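Local coordinates for G protein alpha subunit (Entamoeba histolytica, PDB 4FID) that binds guanine nucleotides as the alpha subunit of a heterotrimeric G protein and probably relays signals from membrane receptors as a GTPase switch, at residues Gln271-Asn284 with Glu300-Gly312. Numbering follows the deposited sequence.
Sequences QQLFTGKLQTEEMN and EKVYTNPTNATDG. With GDP (guanosine-5'-diphosphate), chain C.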
loop_
_atom_site.group_PDB
_atom_site.type_symbol
_atom_site.label_atom_id
_atom_site.label_comp_id
_atom_site.label_asym_id
_atom_site.label_seq_id
_atom_site.Cartn_x
_atom_site.Cartn_y
_atom_site.Cartn_z
ATOM N N GLN A 271 5.993 15.691 0.250
ATOM C CA GLN A 271 5.552 15.925 -1.111
ATOM C C GLN A 271 6.499 16.890 -1.846
ATOM O O GLN A 271 6.860 16.677 -3.002
ATOM C CB GLN A 271 4.124 16.452 -1.114
ATOM C CG GLN A 271 3.607 16.866 -2.476
ATOM C CD GLN A 271 3.579 18.369 -2.633
ATOM O OE1 GLN A 271 2.619 19.025 -2.218
ATOM N NE2 GLN A 271 4.637 18.932 -3.220
ATOM N N GLN A 272 6.900 17.959 -1.170
ATOM C CA GLN A 272 7.761 18.943 -1.797
ATOM C C GLN A 272 9.148 18.391 -2.093
ATOM O O GLN A 272 9.813 18.888 -2.994
ATOM C CB GLN A 272 7.832 20.220 -0.963
ATOM C CG GLN A 272 6.536 20.985 -0.970
ATOM C CD GLN A 272 6.448 22.016 0.137
ATOM O OE1 GLN A 272 7.304 22.060 1.018
ATOM N NE2 GLN A 272 5.434 22.861 0.084
ATOM N N LEU A 273 9.577 17.354 -1.363
ATOM C CA LEU A 273 10.850 16.679 -1.695
ATOM C C LEU A 273 10.803 15.918 -3.013
ATOM O O LEU A 273 11.813 15.794 -3.670
ATOM C CB LEU A 273 11.294 15.722 -0.593
ATOM C CG LEU A 273 11.626 16.335 0.766
ATOM C CD1 LEU A 273 11.979 15.239 1.750
ATOM C CD2 LEU A 273 12.750 17.341 0.639
ATOM N N PHE A 274 9.637 15.385 -3.379
ATOM C CA PHE A 274 9.432 14.747 -4.681
ATOM C C PHE A 274 9.314 15.756 -5.825
ATOM O O PHE A 274 9.761 15.493 -6.933
ATOM C CB PHE A 274 8.143 13.911 -4.683
ATOM C CG PHE A 274 8.236 12.624 -3.927
ATOM C CD1 PHE A 274 8.048 12.596 -2.552
ATOM C CD2 PHE A 274 8.483 11.427 -4.596
ATOM C CE1 PHE A 274 8.135 11.395 -1.855
ATOM C CE2 PHE A 274 8.568 10.216 -3.899
ATOM C CZ PHE A 274 8.389 10.194 -2.548
ATOM N N THR A 275 8.683 16.895 -5.575
ATOM C CA THR A 275 8.304 17.772 -6.678
ATOM C C THR A 275 9.214 18.993 -6.954
ATOM O O THR A 275 9.102 19.619 -8.009
ATOM C CB THR A 275 6.787 18.176 -6.608
ATOM O OG1 THR A 275 6.523 18.923 -5.418
ATOM C CG2 THR A 275 5.932 16.947 -6.601
ATOM N N GLY A 276 10.115 19.319 -6.030
ATOM C CA GLY A 276 11.058 20.410 -6.236
ATOM C C GLY A 276 10.420 21.681 -6.785
ATOM O O GLY A 276 9.456 22.198 -6.219
ATOM N N LYS A 277 10.949 22.177 -7.901
ATOM C CA LYS A 277 10.457 23.411 -8.529
ATOM C C LYS A 277 9.253 23.238 -9.465
ATOM O O LYS A 277 8.754 24.225 -10.009
ATOM C CB LYS A 277 11.570 24.085 -9.345
ATOM C CG LYS A 277 12.888 24.250 -8.634
ATOM C CD LYS A 277 13.735 25.319 -9.307
ATOM C CE LYS A 277 13.129 26.713 -9.118
ATOM N NZ LYS A 277 13.898 27.794 -9.810
ATOM N N LEU A 278 8.807 22.006 -9.697
ATOM C CA LEU A 278 7.647 21.798 -10.572
ATOM C C LEU A 278 6.420 22.549 -10.057
ATOM O O LEU A 278 6.251 22.719 -8.855
ATOM C CB LEU A 278 7.318 20.306 -10.696
ATOM C CG LEU A 278 8.433 19.384 -11.198
ATOM C CD1 LEU A 278 8.003 17.895 -11.159
ATOM C CD2 LEU A 278 8.854 19.768 -12.598
ATOM N N GLN A 279 5.558 22.999 -10.957
ATOM C CA GLN A 279 4.272 23.543 -10.526
ATOM C C GLN A 279 3.433 22.367 -10.038
ATOM O O GLN A 279 3.431 21.308 -10.665
ATOM C CB GLN A 279 3.561 24.274 -11.676
ATOM C CG GLN A 279 4.179 25.623 -12.064
ATOM C CD GLN A 279 3.939 25.998 -13.535
ATOM O OE1 GLN A 279 3.040 25.457 -14.192
ATOM N NE2 GLN A 279 4.748 26.928 -14.053
ATOM N N THR A 280 2.734 22.532 -8.921
ATOM C CA THR A 280 1.929 21.433 -8.393
ATOM C C THR A 280 0.548 21.889 -7.975
ATOM O O THR A 280 0.313 23.066 -7.750
ATOM C CB THR A 280 2.602 20.712 -7.183
ATOM O OG1 THR A 280 2.874 21.651 -6.139
ATOM C CG2 THR A 280 3.892 20.030 -7.591
ATOM N N GLU A 281 -0.362 20.938 -7.855
ATOM C CA GLU A 281 -1.731 21.240 -7.497
ATOM C C GLU A 281 -2.329 20.091 -6.686
ATOM O O GLU A 281 -2.357 18.952 -7.139
ATOM C CB GLU A 281 -2.547 21.479 -8.766
ATOM C CG GLU A 281 -4.021 21.758 -8.533
ATOM C CD GLU A 281 -4.692 22.307 -9.776
ATOM O OE1 GLU A 281 -5.892 22.012 -9.994
ATOM O OE2 GLU A 281 -4.006 23.027 -10.542
ATOM N N GLU A 282 -2.785 20.384 -5.474
ATOM C CA GLU A 282 -3.525 19.394 -4.716
ATOM C C GLU A 282 -4.941 19.320 -5.251
ATOM O O GLU A 282 -5.604 20.332 -5.387
ATOM C CB GLU A 282 -3.542 19.718 -3.224
ATOM C CG GLU A 282 -4.326 18.690 -2.409
ATOM C CD GLU A 282 -3.904 18.656 -0.953
ATOM O OE1 GLU A 282 -2.944 19.380 -0.600
ATOM O OE2 GLU A 282 -4.526 17.911 -0.164
HETATM N N MSE A 283 -5.398 18.119 -5.568
HETATM C CA MSE A 283 -6.741 17.935 -6.091
HETATM C C MSE A 283 -7.782 18.165 -4.996
HETATM O O MSE A 283 -8.952 18.377 -5.281
HETATM C CB MSE A 283 -6.868 16.539 -6.687
HETATM C CG MSE A 283 -5.515 15.880 -6.980
HETATM SE SE MSE A 283 -5.649 14.141 -7.897
HETATM C CE MSE A 283 -6.650 14.795 -9.403
ATOM N N ASN A 284 -7.346 18.119 -3.742
ATOM C CA ASN A 284 -8.180 18.546 -2.616
ATOM C C ASN A 284 -8.110 20.069 -2.440
ATOM O O ASN A 284 -7.646 20.569 -1.409
ATOM C CB ASN A 284 -7.743 17.855 -1.315
ATOM C CG ASN A 284 -8.228 16.417 -1.214
ATOM O OD1 ASN A 284 -9.024 15.958 -2.034
ATOM N ND2 ASN A 284 -7.751 15.700 -0.195
ATOM N N GLU A 300 5.210 22.300 -16.838
ATOM C CA GLU A 300 4.643 21.016 -16.447
ATOM C C GLU A 300 4.136 21.068 -15.000
ATOM O O GLU A 300 4.772 21.671 -14.114
ATOM C CB GLU A 300 5.660 19.882 -16.635
ATOM C CG GLU A 300 5.107 18.501 -16.320
ATOM C CD GLU A 300 4.187 17.958 -17.410
ATOM O OE1 GLU A 300 2.950 18.098 -17.277
ATOM O OE2 GLU A 300 4.707 17.383 -18.396
ATOM N N LYS A 301 2.982 20.437 -14.781
ATOM C CA LYS A 301 2.268 20.540 -13.519
ATOM C C LYS A 301 1.940 19.150 -12.983
ATOM O O LYS A 301 1.522 18.277 -13.731
ATOM C CB LYS A 301 0.987 21.358 -13.711
ATOM C CG LYS A 301 0.130 21.499 -12.454
ATOM C CD LYS A 301 -1.183 22.242 -12.727
ATOM C CE LYS A 301 -0.954 23.732 -12.972
ATOM N NZ LYS A 301 -2.221 24.441 -13.294
ATOM N N VAL A 302 2.127 18.959 -11.682
ATOM C CA VAL A 302 1.900 17.671 -11.033
ATOM C C VAL A 302 0.735 17.769 -10.041
ATOM O O VAL A 302 0.712 18.647 -9.165
ATOM C CB VAL A 302 3.174 17.212 -10.279
ATOM C CG1 VAL A 302 2.906 15.967 -9.484
ATOM C CG2 VAL A 302 4.295 16.975 -11.254
ATOM N N TYR A 303 -0.234 16.872 -10.174
ATOM C CA TYR A 303 -1.385 16.874 -9.276
ATOM C C TYR A 303 -1.156 15.887 -8.127
ATOM O O TYR A 303 -0.705 14.767 -8.350
ATOM C CB TYR A 303 -2.660 16.551 -10.053
ATOM C CG TYR A 303 -2.932 17.528 -11.173
ATOM C CD1 TYR A 303 -2.306 17.390 -12.413
ATOM C CD2 TYR A 303 -3.808 18.599 -10.997
ATOM C CE1 TYR A 303 -2.552 18.285 -13.453
ATOM C CE2 TYR A 303 -4.063 19.496 -12.033
ATOM C CZ TYR A 303 -3.431 19.335 -13.253
ATOM O OH TYR A 303 -3.667 20.224 -14.273
ATOM N N THR A 304 -1.437 16.314 -6.899
ATOM C CA THR A 304 -1.145 15.492 -5.734
ATOM C C THR A 304 -2.382 15.288 -4.893
ATOM O O THR A 304 -3.267 16.142 -4.847
ATOM C CB THR A 304 -0.028 16.097 -4.819
ATOM O OG1 THR A 304 -0.461 17.356 -4.299
ATOM C CG2 THR A 304 1.277 16.296 -5.563
ATOM N N ASN A 305 -2.434 14.145 -4.218
ATOM C CA ASN A 305 -3.466 13.913 -3.222
ATOM C C ASN A 305 -3.024 12.842 -2.274
ATOM O O ASN A 305 -2.457 11.838 -2.684
ATOM C CB ASN A 305 -4.784 13.517 -3.877
ATOM C CG ASN A 305 -6.000 14.115 -3.161
ATOM O OD1 ASN A 305 -6.447 13.601 -2.147
ATOM N ND2 ASN A 305 -6.540 15.194 -3.710
ATOM N N PRO A 306 -3.268 13.050 -0.982
ATOM C CA PRO A 306 -2.953 11.937 -0.091
ATOM C C PRO A 306 -4.067 10.901 -0.189
ATOM O O PRO A 306 -5.210 11.222 -0.550
ATOM C CB PRO A 306 -2.908 12.594 1.299
ATOM C CG PRO A 306 -3.393 14.049 1.098
ATOM C CD PRO A 306 -3.959 14.144 -0.280
ATOM N N THR A 307 -3.723 9.654 0.100
ATOM C CA THR A 307 -4.692 8.580 0.033
ATOM C C THR A 307 -4.535 7.547 1.152
ATOM O O THR A 307 -3.457 7.389 1.787
ATOM C CB THR A 307 -4.623 7.852 -1.328
ATOM O OG1 THR A 307 -3.447 7.039 -1.383
ATOM C CG2 THR A 307 -4.598 8.843 -2.476
ATOM N N ASN A 308 -5.643 6.858 1.393
ATOM C CA ASN A 308 -5.667 5.692 2.252
ATOM C C ASN A 308 -6.288 4.539 1.452
ATOM O O ASN A 308 -7.506 4.351 1.425
ATOM C CB ASN A 308 -6.389 5.993 3.572
ATOM C CG ASN A 308 -6.565 4.752 4.448
ATOM O OD1 ASN A 308 -6.011 3.678 4.160
ATOM N ND2 ASN A 308 -7.345 4.891 5.529
ATOM N N ALA A 309 -5.415 3.797 0.773
ATOM C CA ALA A 309 -5.795 2.721 -0.144
ATOM C C ALA A 309 -6.669 1.587 0.445
ATOM O O ALA A 309 -7.342 0.871 -0.293
ATOM C CB ALA A 309 -4.542 2.138 -0.804
ATOM N N THR A 310 -6.646 1.403 1.756
ATOM C CA THR A 310 -7.465 0.366 2.371
ATOM C C THR A 310 -8.861 0.882 2.707
ATOM O O THR A 310 -9.645 0.180 3.334
ATOM C CB THR A 310 -6.823 -0.180 3.650
ATOM O OG1 THR A 310 -6.653 0.892 4.580
ATOM C CG2 THR A 310 -5.478 -0.792 3.339
ATOM N N ASP A 311 -9.163 2.101 2.264
ATOM C CA ASP A 311 -10.448 2.757 2.505
ATOM C C ASP A 311 -11.187 3.025 1.185
ATOM O O ASP A 311 -10.927 4.025 0.508
ATOM C CB ASP A 311 -10.206 4.065 3.259
ATOM C CG ASP A 311 -11.477 4.857 3.503
ATOM O OD1 ASP A 311 -12.506 4.572 2.849
ATOM O OD2 ASP A 311 -11.432 5.775 4.353
ATOM N N GLY A 312 -12.100 2.122 0.832
ATOM C CA GLY A 312 -12.771 2.144 -0.455
ATOM C C GLY A 312 -13.409 3.476 -0.737
ATOM O O GLY A 312 -13.300 4.025 -1.833
HETATM P PB GDP C . 2.786 -3.020 -4.248
HETATM O O1B GDP C . 2.306 -4.320 -4.841
HETATM O O2B GDP C . 4.292 -3.054 -4.134
HETATM O O3B GDP C . 2.367 -1.914 -5.184
HETATM O O3A GDP C . 2.173 -2.750 -2.763
HETATM P PA GDP C . 0.910 -3.554 -2.122
HETATM O O1A GDP C . -0.406 -3.075 -2.700
HETATM O O2A GDP C . 1.053 -5.054 -2.310
HETATM O "O5'" GDP C . 1.005 -3.219 -0.541
HETATM C "C5'" GDP C . 1.125 -4.279 0.412
HETATM C "C4'" GDP C . 0.445 -3.955 1.751
HETATM O "O4'" GDP C . 0.258 -2.547 1.949
HETATM C "C3'" GDP C . -0.926 -4.617 1.890
HETATM O "O3'" GDP C . -0.954 -5.428 3.083
HETATM C "C2'" GDP C . -1.914 -3.461 1.970
HETATM O "O2'" GDP C . -3.038 -3.782 2.809
HETATM C "C1'" GDP C . -1.044 -2.315 2.495
HETATM N N9 GDP C . -1.575 -0.965 2.144
HETATM C C8 GDP C . -1.617 -0.372 0.930
HETATM N N7 GDP C . -2.172 0.870 1.007
HETATM C C5 GDP C . -2.494 1.091 2.295
HETATM C C6 GDP C . -3.118 2.184 3.085
HETATM O O6 GDP C . -3.484 3.243 2.544
HETATM N N1 GDP C . -3.286 2.008 4.400
HETATM C C2 GDP C . -2.892 0.881 5.025
HETATM N N2 GDP C . -3.081 0.781 6.360
HETATM N N3 GDP C . -2.313 -0.162 4.375
HETATM C C4 GDP C . -2.094 -0.116 3.038
#
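Glu281 lies alongside Tyr303, its chain running past CD2 and CE2 of the ring with Glu281 CD 3.7 Å from Tyr303 CE2. Here edge strand 279-282 of the Ras-like domain pairs in parallel with strand 301-307, whose other side joins strand 230-236. Glu281 CG is anti to the backbone N (chi1 178°) and the chain stays extended, which carries the carboxylate out beside the ring. Glu281 OE1 sits at the ring edge, in the ring plane; Glu281 OE2 forms a long salt bridge with Lys301 NZ at 3.6 Å. Lys301 CG lies over one face of the Tyr303 ring, toward its rim, while helix 312-332 packs on Tyr303 through Val325 and Asn329. Between the strands, Val302 N donates a hydrogen bond to Gln279 O, Glu281 N to Val302 O, Thr304 N to Glu281 O and Met283 N to Thr304 O. On the other sheet face, helix 263-275 is laid back against strand 301-307: Gln271 CG meets Thr304 CG2 at 3.9 Å, the two side chains crossing nearly at right angles. From the turn that follows the helix, Leu278 CD1 touches Val302 CG2 at 3.8 Å. Beyond Pro306 the chain runs on into the guanine pocket, where Ala309 N gives GDP O6 a weak hydrogen bond and Thr310 CG2 packs 3.4 Å from GDP N3.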